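Long-range contacts in glutamate racemase (Campylobacter jejuni, PDB 3UHF), which belongs to the Asp/Glu/hydantoin racemase family and holds D-glutamic acid in a pocket between two halves, each built on a parallel beta-sheet: residues Ala93-Ala101 / Thr140-Tyr149; Phe169-Glu179 / Cys204-Leu214. All coordinates share one frame; numbering follows the deposited sequence.

Contact 1: Ala93-Ala101 / Thr140-Tyr149; sequences ACNTASAYA and TKATIKSEEY. With DGL (D-glutamic acid), chain C.
The D-glutamic acid pocket is bordered here by Thr96 and Thr140, whose hydroxyls meet beside the ligand. Thr140 OG1 donates to Thr96 OG1 at 2.9 Å. Thr96 OG1 in turn donates to OXT of D-glutamic acid at 2.7 Å. The two threonine side chains cross at about a right angle. The chi1 of Thr96 (-63°) sets its hydroxyl beside its own backbone N, the side where the ligand carboxylate lies. The same torsion sends CG2 the other way, to the methyl of Ala142. Asn95 N grips the other oxygen of the alpha-carboxylate, DGL O, at 3.1 Å, and Thr96 N adds a weak bond to OXT. The first turn of helix 95-100 thus receives the alpha-carboxylate. Cys94 caps that turn, its SG accepting from Ala97 N at 3.3 Å.

Farther from the ligand, helix 95-100 runs beside helix 141-146, with axes 8.5 Å apart and a crossing angle of 30°. The methyl of Ala99 fits against Ser146, with CB 3.4 Å from Ser146 OG. That hydroxyl donates to Thr143 O. It also accepts from Glu148 N, which makes an ST turn between the two helices of segment 140-149. Tyr100 reaches across to helix 141-146, and its OH donates to Ala142 O at 2.6 Å. It comes in tilted 24° from the carbonyl plane. Ser146 N binds the same oxygen from the other face, so the bond adds to the helix without breaking it. A water also joins Ala99 O to Glu148 OE1. Each segment follows a strand, 89-92 in one sheet and 135-139 in the other. Helix starts that meet a ligand beyond the C-terminal ends of parallel strands are typical of alpha/beta folds, here with one from each half of the racemase.

Contact 2: Phe169-Glu179 / Cys204-Leu214; sequences FVPMVEEGIFE and CTHFPLLGRSL. With DGL (D-glutamic acid), chain C.
Val173 is the central bump of this interface and fills a hollow made by His206, Leu209 and Leu210. Its CG2 presses on Leu210 CG at 3.6 Å and sits over the carbonyl oxygen of His206. Its CG1 lies 4.0 Å from Leu209 CG. Leu210 returns the fit as a wedge. Its CD1 goes over the face of the Phe169 ring, 3.6 Å from Phe169 CG, in a CH-pi contact. Its CD2 drops toward Ile177 O and the edge of the Phe178 ring.

Phe169 turns its own edge to the face of Phe207. This T-shaped pair has its ring planes at 80° and its centroids 5.5 Å apart. Cys204 CB lies over the opposite face of Phe207, so that ring is sandwiched. Val170 splits its two methyls between His206 and Cys204, beside the ligand. With chi1 at 166°, its CG1 is anti to the backbone N and rests over the face of His206. Its CG2 points to Cys204 SG at 3.6 Å.

The imidazole is also held at its edge. His206 NE2 donates almost straight to the anti lone pair of Glu174 OE1 at 2.8 Å. Carboxylate and ring are only 19° from coplanar. Because His206 ND1 is hydrogen-bonded to Thr205 OG1, both nitrogens fix the turn of the ring.

At the far end Phe178 lies alongside Leu209, which covers one face of its ring, while Gly176 O lies over the centre of the other face. Gly176 closes helix 169-174 in a Schellman motif. Ser213 OG donates in the carbonyl plane to Phe178 O at 2.7 Å. Leu214 packs on strand 199-202 beyond. The whole is a helix laid over the loop and helix that follow a parallel strand, an alpha/beta arrangement that walls the D-glutamic acid pocket.

How the contacts relate
Contacts 1 and 2 meet at one D-glutamic acid molecule, though their centres are 18 Å apart. Contact 1 closes along the chain before contact 2 opens. They touch directly where the methyl of Thr205, CG2, lies 3.2 Å from Ala93 O. Both bind the same carboxylate oxygen: Thr205 N donates to DGL O at 2.9 Å, beside the bond from Asn95 N. Contact 2 also receives the ligand amine, as DGL N donates to Thr205 OG1. Cys94 of contact 1 and Cys204 of contact 2 lie on opposite sides of the ligand CA, with Cys94 SG 3.5 Å from it. Ser32, Tyr63 and Gly64 add further bonds to the ligand.

Contact 1: Ala93-Ala101 / Thr140-Tyr149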
loop_
_atom_site.group_PDB
_atom_site.type_symbol
_atom_site.label_atom_id
_atom_site.label_comp_id
_atom_site.label_asym_id
_atom_site.label_seq_id
_atom_site.Cartn_x
_atom_site.Cartn_y
_atom_site.Cartn_z
ATOM N N ALA A 93 1.773 -4.456 -2.048
ATOM C CA ALA A 93 0.972 -3.243 -1.881
ATOM C C ALA A 93 0.600 -3.042 -0.419
ATOM O O ALA A 93 0.378 -1.925 0.031
ATOM C CB ALA A 93 -0.310 -3.323 -2.740
ATOM N N CYS A 94 0.523 -4.149 0.307
ATOM C CA CYS A 94 0.012 -4.164 1.673
ATOM C C CYS A 94 1.039 -3.596 2.650
ATOM O O CYS A 94 2.165 -4.080 2.704
ATOM C CB CYS A 94 -0.316 -5.603 2.054
ATOM S SG CYS A 94 -1.038 -5.785 3.700
ATOM N N ASN A 95 0.651 -2.581 3.419
ATOM C CA ASN A 95 1.561 -1.992 4.388
ATOM C C ASN A 95 1.828 -2.963 5.524
ATOM O O ASN A 95 2.919 -2.971 6.092
ATOM C CB ASN A 95 1.002 -0.679 4.943
ATOM C CG ASN A 95 0.764 0.358 3.852
ATOM O OD1 ASN A 95 -0.193 0.258 3.089
ATOM N ND2 ASN A 95 1.643 1.358 3.777
ATOM N N THR A 96 0.825 -3.772 5.863
ATOM C CA THR A 96 0.976 -4.730 6.952
ATOM C C THR A 96 1.962 -5.820 6.559
ATOM O O THR A 96 2.903 -6.121 7.304
ATOM C CB THR A 96 -0.383 -5.340 7.375
ATOM O OG1 THR A 96 -1.235 -4.299 7.880
ATOM C CG2 THR A 96 -0.176 -6.393 8.457
ATOM N N ALA A 97 1.767 -6.393 5.371
ATOM C CA ALA A 97 2.723 -7.357 4.839
ATOM C C ALA A 97 4.117 -6.739 4.700
ATOM O O ALA A 97 5.134 -7.401 4.957
ATOM C CB ALA A 97 2.245 -7.898 3.496
ATOM N N SER A 98 4.166 -5.477 4.288
ATOM C CA SER A 98 5.455 -4.805 4.089
ATOM C C SER A 98 6.204 -4.655 5.412
ATOM O O SER A 98 7.441 -4.632 5.440
ATOM C CB SER A 98 5.275 -3.426 3.425
ATOM O OG SER A 98 4.839 -3.538 2.075
ATOM N N ALA A 99 5.445 -4.552 6.498
ATOM C CA ALA A 99 6.007 -4.356 7.825
ATOM C C ALA A 99 6.681 -5.602 8.382
ATOM O O ALA A 99 7.542 -5.494 9.248
ATOM C CB ALA A 99 4.935 -3.842 8.810
ATOM N N TYR A 100 6.306 -6.779 7.888
ATOM C CA TYR A 100 6.792 -8.029 8.489
ATOM C C TYR A 100 7.467 -9.016 7.538
ATOM O O TYR A 100 8.417 -9.695 7.926
ATOM C CB TYR A 100 5.652 -8.756 9.216
ATOM C CG TYR A 100 5.168 -8.028 10.447
ATOM C CD1 TYR A 100 5.879 -8.094 11.641
ATOM C CD2 TYR A 100 4.016 -7.257 10.409
ATOM C CE1 TYR A 100 5.446 -7.422 12.768
ATOM C CE2 TYR A 100 3.576 -6.584 11.527
ATOM C CZ TYR A 100 4.297 -6.671 12.707
ATOM O OH TYR A 100 3.853 -5.997 13.825
ATOM N N ALA A 101 6.978 -9.106 6.303
ATOM C CA ALA A 101 7.329 -10.237 5.432
ATOM C C ALA A 101 8.453 -10.043 4.403
ATOM O O ALA A 101 8.817 -11.000 3.726
ATOM C CB ALA A 101 6.081 -10.748 4.722
ATOM N N THR A 140 -2.632 0.115 10.319
ATOM C CA THR A 140 -3.225 -0.960 11.123
ATOM C C THR A 140 -2.442 -1.128 12.420
ATOM O O THR A 140 -1.337 -0.618 12.539
ATOM C CB THR A 140 -3.182 -2.318 10.389
ATOM O OG1 THR A 140 -1.815 -2.704 10.174
ATOM C CG2 THR A 140 -3.928 -2.249 9.045
ATOM N N LYS A 141 -3.017 -1.845 13.386
ATOM C CA LYS A 141 -2.306 -2.150 14.628
ATOM C C LYS A 141 -0.994 -2.883 14.373
ATOM O O LYS A 141 0.026 -2.578 14.988
ATOM C CB LYS A 141 -3.182 -2.992 15.564
ATOM C CG LYS A 141 -4.253 -2.195 16.288
ATOM C CD LYS A 141 -4.904 -3.009 17.408
ATOM C CE LYS A 141 -5.956 -2.184 18.150
ATOM N NZ LYS A 141 -6.664 -2.969 19.212
ATOM N N ALA A 142 -1.021 -3.868 13.480
ATOM C CA ALA A 142 0.185 -4.657 13.225
ATOM C C ALA A 142 1.297 -3.784 12.621
ATOM O O ALA A 142 2.466 -3.900 12.995
ATOM C CB ALA A 142 -0.124 -5.841 12.328
ATOM N N THR A 143 0.930 -2.906 11.699
ATOM C CA THR A 143 1.923 -2.026 11.078
ATOM C C THR A 143 2.563 -1.101 12.112
ATOM O O THR A 143 3.794 -0.966 12.157
ATOM C CB THR A 143 1.317 -1.225 9.915
ATOM O OG1 THR A 143 0.894 -2.132 8.894
ATOM C CG2 THR A 143 2.360 -0.219 9.309
ATOM N N ILE A 144 1.739 -0.488 12.957
ATOM C CA ILE A 144 2.263 0.418 13.976
ATOM C C ILE A 144 3.160 -0.334 14.949
ATOM O O ILE A 144 4.232 0.140 15.324
ATOM C CB ILE A 144 1.141 1.104 14.760
ATOM C CG1 ILE A 144 0.299 1.979 13.827
ATOM C CG2 ILE A 144 1.716 1.928 15.929
ATOM C CD1 ILE A 144 1.115 3.067 13.062
ATOM N N LYS A 145 2.713 -1.520 15.349
ATOM C CA LYS A 145 3.442 -2.323 16.324
ATOM C C LYS A 145 4.819 -2.746 15.798
ATOM O O LYS A 145 5.771 -2.867 16.567
ATOM C CB LYS A 145 2.611 -3.546 16.737
ATOM C CG LYS A 145 3.169 -4.289 17.945
ATOM C CD LYS A 145 2.212 -5.361 18.455
ATOM C CE LYS A 145 0.943 -4.752 19.040
ATOM N NZ LYS A 145 -0.047 -5.791 19.470
ATOM N N SER A 146 4.927 -2.936 14.483
ATOM C CA SER A 146 6.192 -3.346 13.856
ATOM C C SER A 146 7.301 -2.313 14.074
ATOM O O SER A 146 8.496 -2.642 14.010
ATOM C CB SER A 146 6.012 -3.528 12.345
ATOM O OG SER A 146 6.012 -2.269 11.671
ATOM N N GLU A 147 6.885 -1.071 14.310
ATOM C CA GLU A 147 7.785 0.073 14.474
ATOM C C GLU A 147 8.631 0.367 13.228
ATOM O O GLU A 147 9.621 1.099 13.297
ATOM C CB GLU A 147 8.662 -0.086 15.722
ATOM C CG GLU A 147 7.841 -0.069 17.003
ATOM C CD GLU A 147 8.659 -0.288 18.259
ATOM O OE1 GLU A 147 9.890 -0.465 18.164
ATOM O OE2 GLU A 147 8.058 -0.284 19.353
ATOM N N GLU A 148 8.237 -0.187 12.085
ATOM C CA GLU A 148 9.049 -0.003 10.879
ATOM C C GLU A 148 9.078 1.450 10.396
ATOM O O GLU A 148 10.152 1.975 10.059
ATOM C CB GLU A 148 8.603 -0.962 9.767
ATOM C CG GLU A 148 8.975 -2.420 10.049
ATOM C CD GLU A 148 10.471 -2.678 9.915
ATOM O OE1 GLU A 148 10.994 -3.563 10.625
ATOM O OE2 GLU A 148 11.124 -1.995 9.096
ATOM N N TYR A 149 7.924 2.111 10.367
ATOM C CA TYR A 149 7.908 3.517 9.955
ATOM C C TYR A 149 8.675 4.358 10.954
ATOM O O TYR A 149 9.460 5.227 10.564
ATOM C CB TYR A 149 6.483 4.065 9.840
ATOM C CG TYR A 149 5.790 3.716 8.546
ATOM C CD1 TYR A 149 4.975 2.593 8.462
ATOM C CD2 TYR A 149 5.945 4.508 7.416
ATOM C CE1 TYR A 149 4.332 2.257 7.289
ATOM C CE2 TYR A 149 5.296 4.186 6.227
ATOM C CZ TYR A 149 4.489 3.055 6.179
ATOM O OH TYR A 149 3.847 2.707 5.022
HETATM N N DGL C . -3.797 -4.186 3.331
HETATM C CA DGL C . -3.698 -3.818 4.747
HETATM C C DGL C . -2.662 -2.721 4.933
HETATM O O DGL C . -2.309 -2.009 3.983
HETATM C CB DGL C . -5.045 -3.330 5.280
HETATM C CG DGL C . -6.091 -4.438 5.381
HETATM C CD DGL C . -5.620 -5.541 6.306
HETATM O OE1 DGL C . -5.218 -6.614 5.801
HETATM O OE2 DGL C . -5.616 -5.317 7.535
HETATM O OXT DGL C . -2.193 -2.509 6.044
HETATM O O HOH W 1 9.327 -5.959 11.326
#

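Contact 2: Phe169-Glu179 / Cys204-Leu214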
loop_
_atom_site.group_PDB
_atom_site.type_symbol
_atom_site.label_atom_id
_atom_site.label_comp_id
_atom_site.label_asym_id
_atom_site.label_seq_id
_atom_site.Cartn_x
_atom_site.Cartn_y
_atom_site.Cartn_z
ATOM N N PHE A 169 -10.764 2.210 10.354
ATOM C CA PHE A 169 -10.827 2.789 9.018
ATOM C C PHE A 169 -10.902 1.695 7.948
ATOM O O PHE A 169 -11.544 1.877 6.921
ATOM C CB PHE A 169 -9.621 3.693 8.725
ATOM C CG PHE A 169 -9.632 5.022 9.449
ATOM C CD1 PHE A 169 -8.491 5.838 9.414
ATOM C CD2 PHE A 169 -10.748 5.471 10.127
ATOM C CE1 PHE A 169 -8.481 7.064 10.060
ATOM C CE2 PHE A 169 -10.750 6.711 10.770
ATOM C CZ PHE A 169 -9.598 7.502 10.737
ATOM N N VAL A 170 -10.245 0.561 8.189
ATOM C CA VAL A 170 -10.228 -0.520 7.203
ATOM C C VAL A 170 -11.637 -1.060 6.918
ATOM O O VAL A 170 -12.093 -1.006 5.772
ATOM C CB VAL A 170 -9.242 -1.670 7.586
ATOM C CG1 VAL A 170 -9.511 -2.922 6.738
ATOM C CG2 VAL A 170 -7.776 -1.208 7.458
ATOM N N PRO A 171 -12.345 -1.565 7.948
ATOM C CA PRO A 171 -13.695 -2.058 7.626
ATOM C C PRO A 171 -14.679 -0.960 7.210
ATOM O O PRO A 171 -15.610 -1.259 6.469
ATOM C CB PRO A 171 -14.152 -2.740 8.930
ATOM C CG PRO A 171 -13.295 -2.159 10.006
ATOM C CD PRO A 171 -11.961 -1.891 9.335
ATOM N N MET A 172 -14.503 0.274 7.688
ATOM C CA MET A 172 -15.362 1.369 7.236
ATOM C C MET A 172 -15.229 1.592 5.732
ATOM O O MET A 172 -16.234 1.726 5.030
ATOM C CB MET A 172 -15.080 2.660 8.010
ATOM C CG MET A 172 -15.540 2.545 9.458
ATOM S SD MET A 172 -15.099 3.959 10.482
ATOM C CE MET A 172 -16.480 5.055 10.110
ATOM N N VAL A 173 -13.991 1.596 5.244
ATOM C CA VAL A 173 -13.750 1.727 3.812
ATOM C C VAL A 173 -14.394 0.580 3.052
ATOM O O VAL A 173 -15.003 0.783 2.006
ATOM C CB VAL A 173 -12.231 1.805 3.489
ATOM C CG1 VAL A 173 -11.971 1.527 2.013
ATOM C CG2 VAL A 173 -11.695 3.175 3.876
ATOM N N GLU A 174 -14.286 -0.632 3.583
ATOM C CA GLU A 174 -14.875 -1.780 2.892
ATOM C C GLU A 174 -16.414 -1.717 2.851
ATOM O O GLU A 174 -17.025 -2.267 1.932
ATOM C CB GLU A 174 -14.335 -3.107 3.450
ATOM C CG GLU A 174 -12.827 -3.271 3.159
ATOM C CD GLU A 174 -12.301 -4.687 3.393
ATOM O OE1 GLU A 174 -11.062 -4.860 3.386
ATOM O OE2 GLU A 174 -13.115 -5.625 3.571
ATOM N N GLU A 175 -16.991 -1.018 3.831
ATOM C CA GLU A 175 -18.440 -0.777 3.900
ATOM C C GLU A 175 -18.859 0.441 3.078
ATOM O O GLU A 175 -20.031 0.824 3.067
ATOM C CB GLU A 175 -18.912 -0.609 5.358
ATOM C CG GLU A 175 -19.103 -1.935 6.095
ATOM C CD GLU A 175 -20.143 -1.893 7.222
ATOM O OE1 GLU A 175 -20.888 -0.897 7.363
ATOM O OE2 GLU A 175 -20.227 -2.890 7.969
ATOM N N GLY A 176 -17.890 1.044 2.399
ATOM C CA GLY A 176 -18.126 2.180 1.520
ATOM C C GLY A 176 -18.338 3.503 2.228
ATOM O O GLY A 176 -18.914 4.434 1.660
ATOM N N ILE A 177 -17.876 3.602 3.471
ATOM C CA ILE A 177 -18.052 4.836 4.240
ATOM C C ILE A 177 -16.854 5.767 4.050
ATOM O O ILE A 177 -15.809 5.557 4.657
ATOM C CB ILE A 177 -18.242 4.524 5.741
ATOM C CG1 ILE A 177 -19.442 3.595 5.934
ATOM C CG2 ILE A 177 -18.458 5.806 6.533
ATOM C CD1 ILE A 177 -19.527 3.001 7.328
ATOM N N PHE A 178 -17.003 6.792 3.212
ATOM C CA PHE A 178 -15.859 7.644 2.857
ATOM C C PHE A 178 -16.006 9.078 3.359
ATOM O O PHE A 178 -15.096 9.899 3.196
ATOM C CB PHE A 178 -15.666 7.675 1.336
ATOM C CG PHE A 178 -15.589 6.320 0.698
ATOM C CD1 PHE A 178 -14.887 5.284 1.299
ATOM C CD2 PHE A 178 -16.223 6.078 -0.508
ATOM C CE1 PHE A 178 -14.819 4.035 0.707
ATOM C CE2 PHE A 178 -16.154 4.829 -1.104
ATOM C CZ PHE A 178 -15.449 3.807 -0.496
ATOM N N GLU A 179 -17.154 9.376 3.956
ATOM C CA GLU A 179 -17.451 10.705 4.469
ATOM C C GLU A 179 -18.674 10.597 5.357
ATOM O O GLU A 179 -19.226 9.513 5.520
ATOM C CB GLU A 179 -17.746 11.668 3.321
ATOM C CG GLU A 179 -18.948 11.248 2.491
ATOM C CD GLU A 179 -19.222 12.190 1.337
ATOM O OE1 GLU A 179 -18.938 13.400 1.470
ATOM O OE2 GLU A 179 -19.721 11.719 0.294
ATOM N N CYS A 204 -1.640 2.588 4.944
ATOM C CA CYS A 204 -2.560 1.454 4.845
ATOM C C CYS A 204 -3.252 1.549 3.490
ATOM O O CYS A 204 -3.636 2.647 3.058
ATOM C CB CYS A 204 -3.587 1.510 5.970
ATOM S SG CYS A 204 -4.883 0.225 5.893
ATOM N N THR A 205 -3.393 0.412 2.812
ATOM C CA THR A 205 -3.929 0.390 1.452
ATOM C C THR A 205 -5.309 1.053 1.356
ATOM O O THR A 205 -5.658 1.627 0.328
ATOM C CB THR A 205 -4.071 -1.056 0.926
ATOM O OG1 THR A 205 -4.797 -1.841 1.884
ATOM C CG2 THR A 205 -2.707 -1.682 0.684
ATOM N N HIS A 206 -6.093 0.965 2.431
ATOM C CA HIS A 206 -7.472 1.442 2.384
ATOM C C HIS A 206 -7.580 2.946 2.536
ATOM O O HIS A 206 -8.605 3.541 2.194
ATOM C CB HIS A 206 -8.315 0.786 3.497
ATOM C CG HIS A 206 -8.553 -0.679 3.297
ATOM N ND1 HIS A 206 -7.533 -1.573 3.054
ATOM C CD2 HIS A 206 -9.696 -1.410 3.341
ATOM C CE1 HIS A 206 -8.039 -2.792 2.936
ATOM N NE2 HIS A 206 -9.348 -2.718 3.102
ATOM N N PHE A 207 -6.536 3.572 3.064
ATOM C CA PHE A 207 -6.695 4.949 3.517
ATOM C C PHE A 207 -6.826 6.033 2.435
ATOM O O PHE A 207 -7.407 7.086 2.717
ATOM C CB PHE A 207 -5.646 5.344 4.569
ATOM C CG PHE A 207 -5.717 4.542 5.865
ATOM C CD1 PHE A 207 -6.686 3.557 6.076
ATOM C CD2 PHE A 207 -4.808 4.803 6.879
ATOM C CE1 PHE A 207 -6.715 2.822 7.269
ATOM C CE2 PHE A 207 -4.830 4.099 8.066
ATOM C CZ PHE A 207 -5.786 3.099 8.273
ATOM N N PRO A 208 -6.290 5.805 1.210
ATOM C CA PRO A 208 -6.558 6.829 0.192
ATOM C C PRO A 208 -8.053 7.083 -0.063
ATOM O O PRO A 208 -8.424 8.175 -0.503
ATOM C CB PRO A 208 -5.877 6.255 -1.065
ATOM C CG PRO A 208 -4.684 5.544 -0.525
ATOM C CD PRO A 208 -5.225 4.876 0.764
ATOM N N LEU A 209 -8.900 6.097 0.218
ATOM C CA LEU A 209 -10.340 6.255 -0.004
ATOM C C LEU A 209 -10.916 7.284 0.972
ATOM O O LEU A 209 -12.004 7.820 0.756
ATOM C CB LEU A 209 -11.069 4.908 0.147
ATOM C CG LEU A 209 -11.055 3.907 -1.020
ATOM C CD1 LEU A 209 -11.789 4.463 -2.234
ATOM C CD2 LEU A 209 -9.630 3.487 -1.389
ATOM N N LEU A 210 -10.178 7.543 2.051
ATOM C CA LEU A 210 -10.583 8.502 3.072
ATOM C C LEU A 210 -9.805 9.803 2.960
ATOM O O LEU A 210 -9.906 10.676 3.827
ATOM C CB LEU A 210 -10.327 7.919 4.461
ATOM C CG LEU A 210 -11.010 6.593 4.771
ATOM C CD1 LEU A 210 -10.738 6.183 6.206
ATOM C CD2 LEU A 210 -12.521 6.679 4.524
ATOM N N GLY A 211 -9.005 9.933 1.910
ATOM C CA GLY A 211 -8.109 11.069 1.812
ATOM C C GLY A 211 -8.799 12.419 1.809
ATOM O O GLY A 211 -8.354 13.346 2.487
ATOM N N ARG A 212 -9.884 12.546 1.052
ATOM C CA ARG A 212 -10.599 13.817 1.004
ATOM C C ARG A 212 -11.127 14.187 2.389
ATOM O O ARG A 212 -11.007 15.332 2.831
ATOM C CB ARG A 212 -11.741 13.766 -0.011
ATOM C CG ARG A 212 -12.499 15.078 -0.156
ATOM C CD ARG A 212 -13.652 14.963 -1.146
ATOM N NE ARG A 212 -14.674 14.028 -0.680
ATOM C CZ ARG A 212 -14.806 12.779 -1.118
ATOM N NH1 ARG A 212 -15.763 12.003 -0.627
ATOM N NH2 ARG A 212 -13.984 12.305 -2.046
ATOM N N SER A 213 -11.698 13.205 3.079
ATOM C CA SER A 213 -12.218 13.429 4.419
ATOM C C SER A 213 -11.114 13.721 5.435
ATOM O O SER A 213 -11.277 14.589 6.293
ATOM C CB SER A 213 -13.063 12.230 4.868
ATOM O OG SER A 213 -14.304 12.236 4.189
ATOM N N LEU A 214 -10.006 12.995 5.349
ATOM C CA LEU A 214 -8.872 13.238 6.249
ATOM C C LEU A 214 -8.298 14.637 6.037
ATOM O O LEU A 214 -7.974 15.340 6.994
ATOM C CB LEU A 214 -7.788 12.165 6.075
ATOM C CG LEU A 214 -8.118 10.776 6.632
ATOM C CD1 LEU A 214 -7.149 9.723 6.100
ATOM C CD2 LEU A 214 -8.069 10.816 8.144
HETATM N N DGL C . -3.797 -4.186 3.331
HETATM C CA DGL C . -3.698 -3.818 4.747
HETATM C C DGL C . -2.662 -2.721 4.933
HETATM O O DGL C . -2.309 -2.009 3.983
HETATM C CB DGL C . -5.045 -3.330 5.280
HETATM C CG DGL C . -6.091 -4.438 5.381
HETATM C CD DGL C . -5.620 -5.541 6.306
HETATM O OE1 DGL C . -5.218 -6.614 5.801
HETATM O OE2 DGL C . -5.616 -5.317 7.535
HETATM O OXT DGL C . -2.193 -2.509 6.044
HETATM O O HOH W 2 -12.804 10.677 1.651
#